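PDB 5TS9: chorismate mutase from Paraburkholderia phymatum, which probably catalyses the rearrangement of chorismate to prephenate, the single step from chorismate on the prephenate pathway. Local coordinates for residues A[23-28]-A[115-120]; A[42-47]-A[80-85]; A[71-76]-A[119-124]. All coordinates share one frame; numbering follows the deposited sequence.

Contact 1: A[23-28]-A[115-120]; sequences ADRLNT and DKLQAS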
ATOM      1  N   ALA A  23      12.489  -7.224   2.308  1.00 15.71           N
ATOM      2  CA  ALA A  23      12.407  -7.521   0.879  1.00 22.76           C
ATOM      3  C   ALA A  23      12.146  -9.004   0.623  1.00 22.23           C
ATOM      4  O   ALA A  23      11.366  -9.348  -0.272  1.00 14.47           O
ATOM      5  CB  ALA A  23      13.670  -7.058   0.155  1.00 24.65           C
ATOM      6  N   ASP A  24      12.795  -9.901   1.387  1.00 18.46           N
ATOM      7  CA  ASP A  24      12.508 -11.330   1.248  1.00 18.72           C
ATOM      8  C   ASP A  24      11.052 -11.633   1.600  1.00 18.89           C
ATOM      9  O   ASP A  24      10.398 -12.454   0.941  1.00 15.58           O
ATOM     10  CB  ASP A  24      13.448 -12.151   2.135  1.00 20.50           C
ATOM     11  CG  ASP A  24      14.908 -12.021   1.730  1.00 28.27           C
ATOM     12  OD1 ASP A  24      15.199 -11.730   0.548  1.00 24.66           O
ATOM     13  OD2 ASP A  24      15.767 -12.224   2.604  1.00 27.89           O
ATOM     14  N   ARG A  25      10.520 -10.964   2.628  1.00 15.48           N
ATOM     15  CA  ARG A  25       9.121 -11.179   2.985  1.00 15.49           C
ATOM     16  C   ARG A  25       8.207 -10.660   1.891  1.00 18.55           C
ATOM     17  O   ARG A  25       7.228 -11.318   1.517  1.00 14.79           O
ATOM     18  CB  ARG A  25       8.798 -10.492   4.315  1.00 18.25           C
ATOM     19  CG  ARG A  25       7.487 -10.997   4.949  1.00 15.11           C
ATOM     20  CD  ARG A  25       7.010 -10.140   6.093  1.00 15.12           C
ATOM     21  NE  ARG A  25       5.931 -10.827   6.801  1.00 16.95           N
ATOM     22  CZ  ARG A  25       4.672 -10.889   6.369  1.00 15.91           C
ATOM     23  NH1 ARG A  25       4.320 -10.267   5.256  1.00 14.94           N
ATOM     24  NH2 ARG A  25       3.766 -11.570   7.066  1.00 19.57           N
ATOM     25  N   LEU A  26       8.527  -9.478   1.364  1.00 17.43           N
ATOM     26  CA  LEU A  26       7.739  -8.897   0.289  1.00 17.97           C
ATOM     27  C   LEU A  26       7.653  -9.845  -0.899  1.00 17.10           C
ATOM     28  O   LEU A  26       6.598  -9.965  -1.521  1.00 19.52           O
ATOM     29  CB  LEU A  26       8.348  -7.554  -0.120  1.00 12.79           C
ATOM     30  CG  LEU A  26       7.562  -6.710  -1.121  1.00 19.88           C
ATOM     31  CD1 LEU A  26       6.152  -6.342  -0.574  1.00 17.81           C
ATOM     32  CD2 LEU A  26       8.377  -5.457  -1.440  1.00 24.90           C
ATOM     33  N   ASN A  27       8.738 -10.554  -1.201  1.00 18.96           N
ATOM     34  CA  ASN A  27       8.776 -11.366  -2.410  1.00 16.85           C
ATOM     35  C   ASN A  27       7.855 -12.580  -2.347  1.00 17.47           C
ATOM     36  O   ASN A  27       7.551 -13.149  -3.398  1.00 23.60           O
ATOM     37  CB  ASN A  27      10.214 -11.814  -2.706  1.00 26.01           C
ATOM     38  CG  ASN A  27      11.018 -10.746  -3.449  1.00 37.08           C
ATOM     39  OD1 ASN A  27      10.494 -10.041  -4.324  1.00 33.67           O
ATOM     40  ND2 ASN A  27      12.295 -10.621  -3.104  1.00 40.58           N
ATOM     41  N   THR A  28       7.421 -13.016  -1.154  1.00 19.26           N
ATOM     42  CA  THR A  28       6.389 -14.052  -1.107  1.00 18.39           C
ATOM     43  C   THR A  28       5.078 -13.596  -1.753  1.00 14.64           C
ATOM     44  O   THR A  28       4.279 -14.444  -2.151  1.00 18.33           O
ATOM     45  CB  THR A  28       6.085 -14.481   0.327  1.00 17.65           C
ATOM     46  OG1 THR A  28       5.529 -13.365   1.047  1.00 17.12           O
ATOM     47  CG2 THR A  28       7.349 -14.994   1.028  1.00 17.76           C
ATOM     48  N   ASP A 115       7.296 -17.413   8.671  1.00 21.32           N
ATOM     49  CA  ASP A 115       7.602 -17.605  10.090  1.00 27.25           C
ATOM     50  C   ASP A 115       9.060 -17.292  10.396  1.00 30.05           C
ATOM     51  O   ASP A 115       9.365 -16.604  11.378  1.00 31.06           O
ATOM     52  CB  ASP A 115       7.281 -19.039  10.517  1.00 32.30           C
ATOM     53  CG  ASP A 115       5.813 -19.258  10.778  1.00 38.45           C
ATOM     54  OD1 ASP A 115       5.104 -18.274  11.083  1.00 42.40           O
ATOM     55  OD2 ASP A 115       5.373 -20.428  10.685  1.00 44.32           O
ATOM     56  N   LYS A 116       9.983 -17.824   9.586  1.00 25.89           N
ATOM     57  CA  LYS A 116      11.395 -17.548   9.817  1.00 27.77           C
ATOM     58  C   LYS A 116      11.686 -16.061   9.673  1.00 25.87           C
ATOM     59  O   LYS A 116      12.488 -15.507  10.433  1.00 24.17           O
ATOM     60  CB  LYS A 116      12.273 -18.356   8.857  1.00 30.67           C
ATOM     61  N   LEU A 117      11.022 -15.400   8.721  1.00 20.51           N
ATOM     62  CA  LEU A 117      11.257 -13.979   8.481  1.00 22.51           C
ATOM     63  C   LEU A 117      10.647 -13.092   9.556  1.00 26.55           C
ATOM     64  O   LEU A 117      11.082 -11.945   9.722  1.00 27.55           O
ATOM     65  CB  LEU A 117      10.702 -13.579   7.125  1.00 24.83           C
ATOM     66  CG  LEU A 117      11.562 -14.118   5.991  1.00 25.62           C
ATOM     67  CD1 LEU A 117      10.892 -13.809   4.676  1.00 21.35           C
ATOM     68  CD2 LEU A 117      12.949 -13.507   6.082  1.00 21.48           C
ATOM     69  N   GLN A 118       9.613 -13.560  10.256  1.00 21.18           N
ATOM     70  CA  GLN A 118       9.137 -12.794  11.399  1.00 29.97           C
ATOM     71  C   GLN A 118      10.251 -12.667  12.422  1.00 27.99           C
ATOM     72  O   GLN A 118      10.563 -11.573  12.905  1.00 27.74           O
ATOM     73  CB  GLN A 118       7.909 -13.458  12.016  1.00 31.88           C
ATOM     74  CG  GLN A 118       7.515 -12.854  13.355  1.00 30.04           C
ATOM     75  CD  GLN A 118       6.314 -13.538  13.979  1.00 36.30           C
ATOM     76  OE1 GLN A 118       5.168 -13.217  13.673  1.00 40.07           O
ATOM     77  NE2 GLN A 118       6.575 -14.494  14.856  1.00 39.50           N
ATOM     78  N   ALA A 119      10.909 -13.784  12.710  1.00 23.00           N
ATOM     79  CA  ALA A 119      12.023 -13.761  13.638  1.00 23.11           C
ATOM     80  C   ALA A 119      13.203 -12.955  13.090  1.00 27.75           C
ATOM     81  O   ALA A 119      13.820 -12.173  13.826  1.00 25.93           O
ATOM     82  CB  ALA A 119      12.441 -15.192  13.945  1.00 24.48           C
ATOM     83  N   SER A 120      13.555 -13.139  11.812  1.00 28.60           N
ATOM     84  CA  SER A 120      14.728 -12.438  11.302  0.53 28.19           C
ATOM     85  C   SER A 120      14.484 -10.938  11.216  1.00 27.53           C
ATOM     86  O   SER A 120      15.406 -10.152  11.455  1.00 26.28           O
ATOM     87  CB  SER A 120      15.132 -12.990   9.940  0.53 29.17           C
ATOM     88  OG  SER A 120      14.294 -12.475   8.927  0.53 25.01           O
TER
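The carbonyl oxygen R25 O takes two bonds from one residue a turn further on: the hydroxyl T28 OG1 at 2.7 Å, almost straight down the C=O direction (162°), and the amide T28 N at 3.2 Å. Both bonds are internal to helix 16-39, which here packs against helix 106-128 in an all-helical fold of the type II chorismate mutase family. No hydrogen bond joins the two segments. The link between them is apolar, and on the side of helix 106-128 L117 supplies nearly all of it. Its CD1 lies anti to CA (chi2 174°), which extends the branch far enough for its methyl to meet the backbone of helix 16-39. CB of D24 and CB of R25 lie 4.0 and 3.9 Å from L117 CD1, so one methyl sits against two successive residues. Beyond its CB, the R25 chain runs extended from CG to NE, with side-chain contacts to L114 and I121 on helix 106-128, V52 on helix 46-59 and Q77 and N81 on helix 67-95; the arginine thus threads between three other helices. The nearest approach of all is to the main chain itself: L117 CD1 stands 3.5 Å from R25 N and 3.6 Å from R25 CA.

Contact 2: A[42-47]-A[80-85]; sequences PVYDGQ and ANKEVQ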
ATOM      1  N   PRO A  42      -9.756 -14.096  -2.347  1.00 31.02           N
ATOM      2  CA  PRO A  42      -9.485 -12.654  -2.324  1.00 29.15           C
ATOM      3  C   PRO A  42      -8.139 -12.344  -1.685  1.00 27.91           C
ATOM      4  O   PRO A  42      -7.609 -13.110  -0.875  1.00 23.05           O
ATOM      5  CB  PRO A  42     -10.641 -12.088  -1.489  1.00 31.91           C
ATOM      6  CG  PRO A  42     -11.032 -13.218  -0.586  1.00 33.86           C
ATOM      7  CD  PRO A  42     -10.810 -14.490  -1.394  1.00 29.20           C
ATOM      8  N   VAL A  43      -7.578 -11.191  -2.066  1.00 22.34           N
ATOM      9  CA  VAL A  43      -6.311 -10.756  -1.475  1.00 20.03           C
ATOM     10  C   VAL A  43      -6.475 -10.541   0.022  1.00 26.11           C
ATOM     11  O   VAL A  43      -5.677 -11.030   0.830  1.00 26.27           O
ATOM     12  CB  VAL A  43      -5.809  -9.479  -2.160  1.00 21.75           C
ATOM     13  CG1 VAL A  43      -4.588  -8.888  -1.405  1.00 18.99           C
ATOM     14  CG2 VAL A  43      -5.486  -9.756  -3.608  1.00 19.25           C
ATOM     15  N   TYR A  44      -7.509  -9.794   0.409  1.00 21.12           N
ATOM     16  CA  TYR A  44      -7.705  -9.424   1.802  1.00 22.29           C
ATOM     17  C   TYR A  44      -8.413 -10.538   2.564  1.00 22.39           C
ATOM     18  O   TYR A  44      -9.384 -11.120   2.080  1.00 25.13           O
ATOM     19  CB  TYR A  44      -8.515  -8.128   1.891  1.00 19.71           C
ATOM     20  CG  TYR A  44      -8.890  -7.740   3.306  1.00 26.34           C
ATOM     21  CD1 TYR A  44      -7.914  -7.442   4.252  1.00 27.04           C
ATOM     22  CD2 TYR A  44     -10.214  -7.670   3.690  1.00 31.16           C
ATOM     23  CE1 TYR A  44      -8.259  -7.092   5.547  1.00 25.75           C
ATOM     24  CE2 TYR A  44     -10.566  -7.324   4.975  1.00 35.29           C
ATOM     25  CZ  TYR A  44      -9.586  -7.029   5.893  1.00 29.79           C
ATOM     26  OH  TYR A  44      -9.962  -6.676   7.167  1.00 28.75           O
ATOM     27  N   ASP A  45      -7.913 -10.835   3.764  1.00 29.13           N
ATOM     28  CA  ASP A  45      -8.554 -11.780   4.691  1.00 35.14           C
ATOM     29  C   ASP A  45      -8.382 -11.187   6.084  1.00 29.98           C
ATOM     30  O   ASP A  45      -7.321 -11.337   6.699  1.00 23.39           O
ATOM     31  CB  ASP A  45      -7.942 -13.177   4.596  1.00 33.99           C
ATOM     32  CG  ASP A  45      -8.514 -14.159   5.629  1.00 43.27           C
ATOM     33  OD1 ASP A  45      -9.416 -13.797   6.422  1.00 39.84           O
ATOM     34  OD2 ASP A  45      -8.052 -15.319   5.637  1.00 49.56           O
ATOM     35  N   GLY A  46      -9.434 -10.535   6.578  1.00 31.60           N
ATOM     36  CA  GLY A  46      -9.321  -9.810   7.833  1.00 27.91           C
ATOM     37  C   GLY A  46      -8.900 -10.688   8.995  1.00 25.69           C
ATOM     38  O   GLY A  46      -8.063 -10.291   9.810  1.00 27.17           O
ATOM     39  N   GLN A  47      -9.474 -11.886   9.091  1.00 29.09           N
ATOM     40  CA  GLN A  47      -9.173 -12.745  10.234  1.00 29.75           C
ATOM     41  C   GLN A  47      -7.716 -13.191  10.195  1.00 32.23           C
ATOM     42  O   GLN A  47      -6.970 -12.999  11.162  1.00 29.73           O
ATOM     43  CB  GLN A  47     -10.125 -13.943  10.267  1.00 30.30           C
ATOM     44  N   ALA A  80       2.242  -3.813   2.557  1.00 11.80           N
ATOM     45  CA  ALA A  80       3.123  -3.811   1.392  1.00 11.92           C
ATOM     46  C   ALA A  80       2.909  -5.080   0.569  1.00 14.87           C
ATOM     47  O   ALA A  80       2.910  -5.047  -0.667  1.00 12.07           O
ATOM     48  CB  ALA A  80       4.585  -3.695   1.830  1.00 11.73           C
ATOM     49  N   ASN A  81       2.698  -6.198   1.252  1.00 11.79           N
ATOM     50  CA  ASN A  81       2.460  -7.460   0.559  1.00 14.43           C
ATOM     51  C   ASN A  81       1.171  -7.401  -0.260  1.00 19.02           C
ATOM     52  O   ASN A  81       1.142  -7.823  -1.421  1.00 21.09           O
ATOM     53  CB  ASN A  81       2.430  -8.590   1.589  1.00 12.56           C
ATOM     54  CG  ASN A  81       3.012  -9.889   1.044  1.00 17.93           C
ATOM     55  OD1 ASN A  81       2.326 -10.648   0.358  1.00 16.57           O
ATOM     56  ND2 ASN A  81       4.277 -10.138   1.339  1.00 16.92           N
ATOM     57  N   LYS A  82       0.094  -6.869   0.320  1.00 13.56           N
ATOM     58  CA  LYS A  82      -1.141  -6.706  -0.450  1.00 15.19           C
ATOM     59  C   LYS A  82      -0.960  -5.739  -1.622  1.00 13.41           C
ATOM     60  O   LYS A  82      -1.527  -5.958  -2.690  1.00 16.29           O
ATOM     61  CB  LYS A  82      -2.280  -6.244   0.466  1.00 15.54           C
ATOM     62  CG  LYS A  82      -2.541  -7.228   1.628  1.00 19.27           C
ATOM     63  CD  LYS A  82      -3.816  -6.905   2.405  1.00 19.56           C
ATOM     64  CE  LYS A  82      -3.662  -5.607   3.170  1.00 15.04           C
ATOM     65  NZ  LYS A  82      -4.914  -5.337   3.988  1.00 21.11           N
ATOM     66  N   GLU A  83      -0.187  -4.660  -1.443  1.00 15.00           N
ATOM     67  CA  GLU A  83       0.101  -3.744  -2.552  0.52 14.99           C
ATOM     68  C   GLU A  83       0.620  -4.495  -3.772  1.00 15.26           C
ATOM     69  O   GLU A  83       0.180  -4.270  -4.908  1.00 15.69           O
ATOM     70  CB  GLU A  83       1.128  -2.700  -2.101  0.52 10.93           C
ATOM     71  CG  GLU A  83       1.616  -1.779  -3.193  0.52 12.33           C
ATOM     72  CD  GLU A  83       2.522  -0.655  -2.673  0.52 17.14           C
ATOM     73  OE1 GLU A  83       2.908   0.213  -3.471  0.52 11.28           O
ATOM     74  OE2 GLU A  83       2.847  -0.635  -1.468  0.52 15.00           O
ATOM     75  N   VAL A  84       1.576  -5.389  -3.551  1.00 11.53           N
ATOM     76  CA  VAL A  84       2.116  -6.173  -4.654  1.00 11.31           C
ATOM     77  C   VAL A  84       1.045  -7.114  -5.201  1.00 11.56           C
ATOM     78  O   VAL A  84       0.835  -7.191  -6.412  1.00 15.69           O
ATOM     79  CB  VAL A  84       3.371  -6.939  -4.202  1.00 13.69           C
ATOM     80  CG1 VAL A  84       3.852  -7.898  -5.292  1.00 11.93           C
ATOM     81  CG2 VAL A  84       4.483  -5.945  -3.861  1.00 14.31           C
ATOM     82  N   GLN A  85       0.337  -7.819  -4.316  1.00 11.73           N
ATOM     83  CA  GLN A  85      -0.641  -8.799  -4.775  1.00 14.84           C
ATOM     84  C   GLN A  85      -1.725  -8.146  -5.632  1.00 17.52           C
ATOM     85  O   GLN A  85      -2.089  -8.669  -6.690  1.00 13.81           O
ATOM     86  CB  GLN A  85      -1.288  -9.525  -3.596  1.00 15.63           C
ATOM     87  CG  GLN A  85      -0.372 -10.425  -2.796  1.00 12.85           C
ATOM     88  CD  GLN A  85      -1.103 -11.066  -1.634  1.00 21.53           C
ATOM     89  OE1 GLN A  85      -2.206 -11.603  -1.801  1.00 20.37           O
ATOM     90  NE2 GLN A  85      -0.495 -11.025  -0.445  1.00 17.49           N
TER
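V43 carries the apolar part of this contact, where the loop leading into helix 46-59 meets helix 67-95. Its CG1, set anti to the backbone N (chi1 171°), points at K82 and Q85, residues three apart on the helix, and stands 4.0 Å from CB of each. Y86 and L89 of the same helix add to the surface that V43 meets.

The polar part is indirect. Q85 OE1 lies 3.6 Å from V43 CG1, but its hydrogen bond is to K36 NZ, and K36 NZ also bonds V43 O, so one ammonium group joins both sides. At the other end of this amide, Q85 NE2 donates to N81 OD1 at 3.0 Å, in the plane of the N81 carbonyl on a lone pair, which limits rotation of the glutamine. D45 is the N-cap of helix 46-59, through a weak bond from Q47 N to D45 OD1.

Charge and ring form the third group. A bend at chi3 (-68°) brings K82 alongside Y44, both pointing the same way, with K82 NZ 3.7 Å from Y44 CD1. The lysine is salt-bridged to E49 and E79, of which only E49 links to helix 46-59. The Y44 ring makes a cation-pi contact with R168 of the second subunit.

Apolar V43 thus adjoins polar groups bridged by K36 and E49, a charged cluster consistent with this family's polar pocket.

Contact 3: A[71-76]-A[119-124]; sequences INIFSD and ASIMQN
F74 loses more surface here than any other residue of the two segments, and its ring is the centre of this helix-to-helix packing between 67-95 and 106-128 in the all-helical chorismate mutase fold. The short helical segments run at 131° to each other and their axes come no closer than 11.9 Å, a wide spacing that long side chains have to bridge. The CA-CB bond of F74 does not aim at the other helix; it is the far end of the ring, CE1 and CZ, that comes near it.

I121, second in buried surface, meets that end with its branch CG2, 4.0 Å from F74 CZ. This methyl is anti to the backbone N, and the two side chains pass at a slant. The same CG2 also approaches I73 CG2, at a looser 4.4 Å.

M122 comes third. Its chain, extended beyond CG (chi2 -173°, chi3 -176°), crosses the phenylalanine at about a right angle and carries its terminal methyl to the ring: M122 CE is 3.5 Å from F74 CE1. M122 CG lies 4.0 Å from the same carbon, so both CG and the terminal methyl of M122 touch F74 CE1.

A56 of helix 46-59 packs on both F74 and M122, so a third helix borders the pair, and Y63 also reaches M122. All four touching residues are buried and apolar, and no hydrogen bond spans the segments. Cohesion here therefore rests on dispersion and on exclusion of water, with methyl groups of I121 and M122 set against the far end of one aromatic ring.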
ATOM      1  N   ILE A  71       3.507  -4.379  16.120  1.00 21.97           N
ATOM      2  CA  ILE A  71       2.232  -4.266  15.406  1.00 23.28           C
ATOM      3  C   ILE A  71       2.363  -3.319  14.223  1.00 20.14           C
ATOM      4  O   ILE A  71       1.951  -3.640  13.103  1.00 22.36           O
ATOM      5  CB  ILE A  71       1.113  -3.808  16.357  1.00 28.87           C
ATOM      6  CG1 ILE A  71       0.815  -4.901  17.385  1.00 22.39           C
ATOM      7  CG2 ILE A  71      -0.133  -3.366  15.553  1.00 22.93           C
ATOM      8  CD1 ILE A  71      -0.019  -4.407  18.524  1.00 25.75           C
ATOM      9  N   ASN A  72       2.943  -2.138  14.457  1.00 18.90           N
ATOM     10  CA  ASN A  72       3.124  -1.171  13.379  1.00 17.97           C
ATOM     11  C   ASN A  72       3.962  -1.758  12.255  1.00 17.01           C
ATOM     12  O   ASN A  72       3.630  -1.602  11.070  1.00 16.12           O
ATOM     13  CB  ASN A  72       3.786   0.098  13.912  1.00 18.55           C
ATOM     14  CG  ASN A  72       2.870   0.886  14.840  1.00 35.06           C
ATOM     15  OD1 ASN A  72       1.657   0.667  14.871  1.00 27.85           O
ATOM     16  ND2 ASN A  72       3.447   1.817  15.583  1.00 20.42           N
ATOM     17  N   ILE A  73       5.079  -2.397  12.617  1.00 17.32           N
ATOM     18  CA  ILE A  73       5.995  -2.946  11.618  1.00 18.04           C
ATOM     19  C   ILE A  73       5.306  -4.025  10.793  1.00 20.82           C
ATOM     20  O   ILE A  73       5.433  -4.066   9.562  1.00 17.79           O
ATOM     21  CB  ILE A  73       7.271  -3.491  12.293  1.00 17.33           C
ATOM     22  CG1 ILE A  73       8.143  -2.348  12.860  1.00 20.31           C
ATOM     23  CG2 ILE A  73       8.078  -4.360  11.310  1.00 16.82           C
ATOM     24  CD1 ILE A  73       8.841  -1.509  11.793  1.00 23.95           C
ATOM     25  N   PHE A  74       4.584  -4.927  11.450  1.00 16.58           N
ATOM     26  CA  PHE A  74       4.010  -6.018  10.682  1.00 16.85           C
ATOM     27  C   PHE A  74       2.710  -5.622   9.998  1.00 16.36           C
ATOM     28  O   PHE A  74       2.400  -6.184   8.942  1.00 15.13           O
ATOM     29  CB  PHE A  74       3.878  -7.258  11.561  1.00 17.67           C
ATOM     30  CG  PHE A  74       5.188  -7.991  11.706  1.00 19.23           C
ATOM     31  CD1 PHE A  74       6.133  -7.563  12.633  1.00 18.23           C
ATOM     32  CD2 PHE A  74       5.507  -9.047  10.862  1.00 18.70           C
ATOM     33  CE1 PHE A  74       7.365  -8.203  12.749  1.00 18.59           C
ATOM     34  CE2 PHE A  74       6.724  -9.694  10.961  1.00 25.82           C
ATOM     35  CZ  PHE A  74       7.667  -9.268  11.909  1.00 23.65           C
ATOM     36  N   SER A  75       1.954  -4.657  10.537  1.00 15.96           N
ATOM     37  CA  SER A  75       0.888  -4.062   9.723  1.00 17.36           C
ATOM     38  C   SER A  75       1.468  -3.484   8.447  1.00 17.17           C
ATOM     39  O   SER A  75       0.924  -3.691   7.359  1.00 21.13           O
ATOM     40  CB  SER A  75       0.138  -2.964  10.483  1.00 22.40           C
ATOM     41  OG  SER A  75      -0.292  -3.404  11.764  1.00 30.66           O
ATOM     42  N   ASP A  76       2.604  -2.795   8.556  1.00 14.45           N
ATOM     43  CA  ASP A  76       3.272  -2.286   7.360  1.00 13.76           C
ATOM     44  C   ASP A  76       3.675  -3.414   6.418  1.00 13.30           C
ATOM     45  O   ASP A  76       3.550  -3.273   5.201  1.00 13.47           O
ATOM     46  CB  ASP A  76       4.491  -1.444   7.754  1.00 14.82           C
ATOM     47  CG  ASP A  76       4.095  -0.098   8.371  1.00 19.48           C
ATOM     48  OD1 ASP A  76       2.940   0.367   8.118  1.00 16.15           O
ATOM     49  OD2 ASP A  76       4.934   0.498   9.088  1.00 21.86           O
ATOM     50  N   ALA A 119      10.909 -13.784  12.710  1.00 23.00           N
ATOM     51  CA  ALA A 119      12.023 -13.761  13.638  1.00 23.11           C
ATOM     52  C   ALA A 119      13.203 -12.955  13.090  1.00 27.75           C
ATOM     53  O   ALA A 119      13.820 -12.173  13.826  1.00 25.93           O
ATOM     54  CB  ALA A 119      12.441 -15.192  13.945  1.00 24.48           C
ATOM     55  N   SER A 120      13.555 -13.139  11.812  1.00 28.60           N
ATOM     56  CA  SER A 120      14.728 -12.438  11.302  0.53 28.19           C
ATOM     57  C   SER A 120      14.484 -10.938  11.216  1.00 27.53           C
ATOM     58  O   SER A 120      15.406 -10.152  11.455  1.00 26.28           O
ATOM     59  CB  SER A 120      15.132 -12.990   9.940  0.53 29.17           C
ATOM     60  OG  SER A 120      14.294 -12.475   8.927  0.53 25.01           O
ATOM     61  N   ILE A 121      13.260 -10.518  10.896  1.00 21.38           N
ATOM     62  CA  ILE A 121      12.945  -9.094  10.882  1.00 21.88           C
ATOM     63  C   ILE A 121      13.052  -8.521  12.290  1.00 25.14           C
ATOM     64  O   ILE A 121      13.642  -7.457  12.505  1.00 20.09           O
ATOM     65  CB  ILE A 121      11.542  -8.863  10.298  1.00 18.12           C
ATOM     66  CG1 ILE A 121      11.557  -9.036   8.774  1.00 17.86           C
ATOM     67  CG2 ILE A 121      11.045  -7.495  10.724  1.00 17.81           C
ATOM     68  CD1 ILE A 121      10.167  -9.133   8.147  1.00 16.50           C
ATOM     69  N   MET A 122      12.475  -9.218  13.268  1.00 21.49           N
ATOM     70  CA  MET A 122      12.582  -8.757  14.650  1.00 28.19           C
ATOM     71  C   MET A 122      14.023  -8.789  15.139  1.00 24.08           C
ATOM     72  O   MET A 122      14.456  -7.875  15.850  1.00 26.22           O
ATOM     73  CB  MET A 122      11.671  -9.584  15.554  1.00 22.47           C
ATOM     74  CG  MET A 122      10.176  -9.264  15.321  1.00 27.18           C
ATOM     75  SD  MET A 122       9.131 -10.083  16.521  1.00 31.83           S
ATOM     76  CE  MET A 122       7.511  -9.628  15.942  1.00 28.39           C
ATOM     77  N   GLN A 123      14.789  -9.816  14.768  1.00 23.15           N
ATOM     78  CA  GLN A 123      16.186  -9.844  15.198  1.00 26.21           C
ATOM     79  C   GLN A 123      16.956  -8.672  14.606  1.00 24.83           C
ATOM     80  O   GLN A 123      17.776  -8.044  15.287  1.00 26.36           O
ATOM     81  CB  GLN A 123      16.841 -11.170  14.806  1.00 30.69           C
ATOM     82  CG  GLN A 123      18.331 -11.242  15.167  1.00 41.26           C
ATOM     83  CD  GLN A 123      18.586 -11.060  16.663  1.00 54.20           C
ATOM     84  OE1 GLN A 123      19.173 -10.056  17.087  1.00 61.14           O
ATOM     85  NE2 GLN A 123      18.144 -12.026  17.468  1.00 51.56           N
ATOM     86  N   ASN A 124      16.685  -8.353  13.337  1.00 22.58           N
ATOM     87  CA  ASN A 124      17.331  -7.223  12.678  1.00 22.24           C
ATOM     88  C   ASN A 124      16.869  -5.887  13.257  1.00 24.23           C
ATOM     89  O   ASN A 124      17.672  -4.956  13.386  1.00 23.32           O
ATOM     90  CB  ASN A 124      17.042  -7.284  11.178  1.00 21.08           C
ATOM     91  CG  ASN A 124      17.787  -8.420  10.496  1.00 41.58           C
ATOM     92  OD1 ASN A 124      18.820  -8.866  10.988  1.00 41.39           O
ATOM     93  ND2 ASN A 124      17.271  -8.890   9.370  1.00 40.00           N
TER

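From the N terminus, helix 16-39 supplies 23-28, the first half of contact 1, whose loop closes 87 residues later on helix 106-128. Contact 2 opens at 42-47 and closes at 80-85, so its loop lies wholly within that of contact 1. Contact 3 opens at 71-76, before contact 2 has closed, and ends at 119-124; contacts 2 and 3 therefore cross. Contacts 1 and 3 share A119 and S120, their centres are about 9 Å apart, and Q118 O approaches F74 CZ at 3.8 Å. Contact 2 touches contact 1 through R25, L26 and T28 against A80 and N81. Together they tie helices 16-39, 67-95 and 106-128 and the start of helix 46-59.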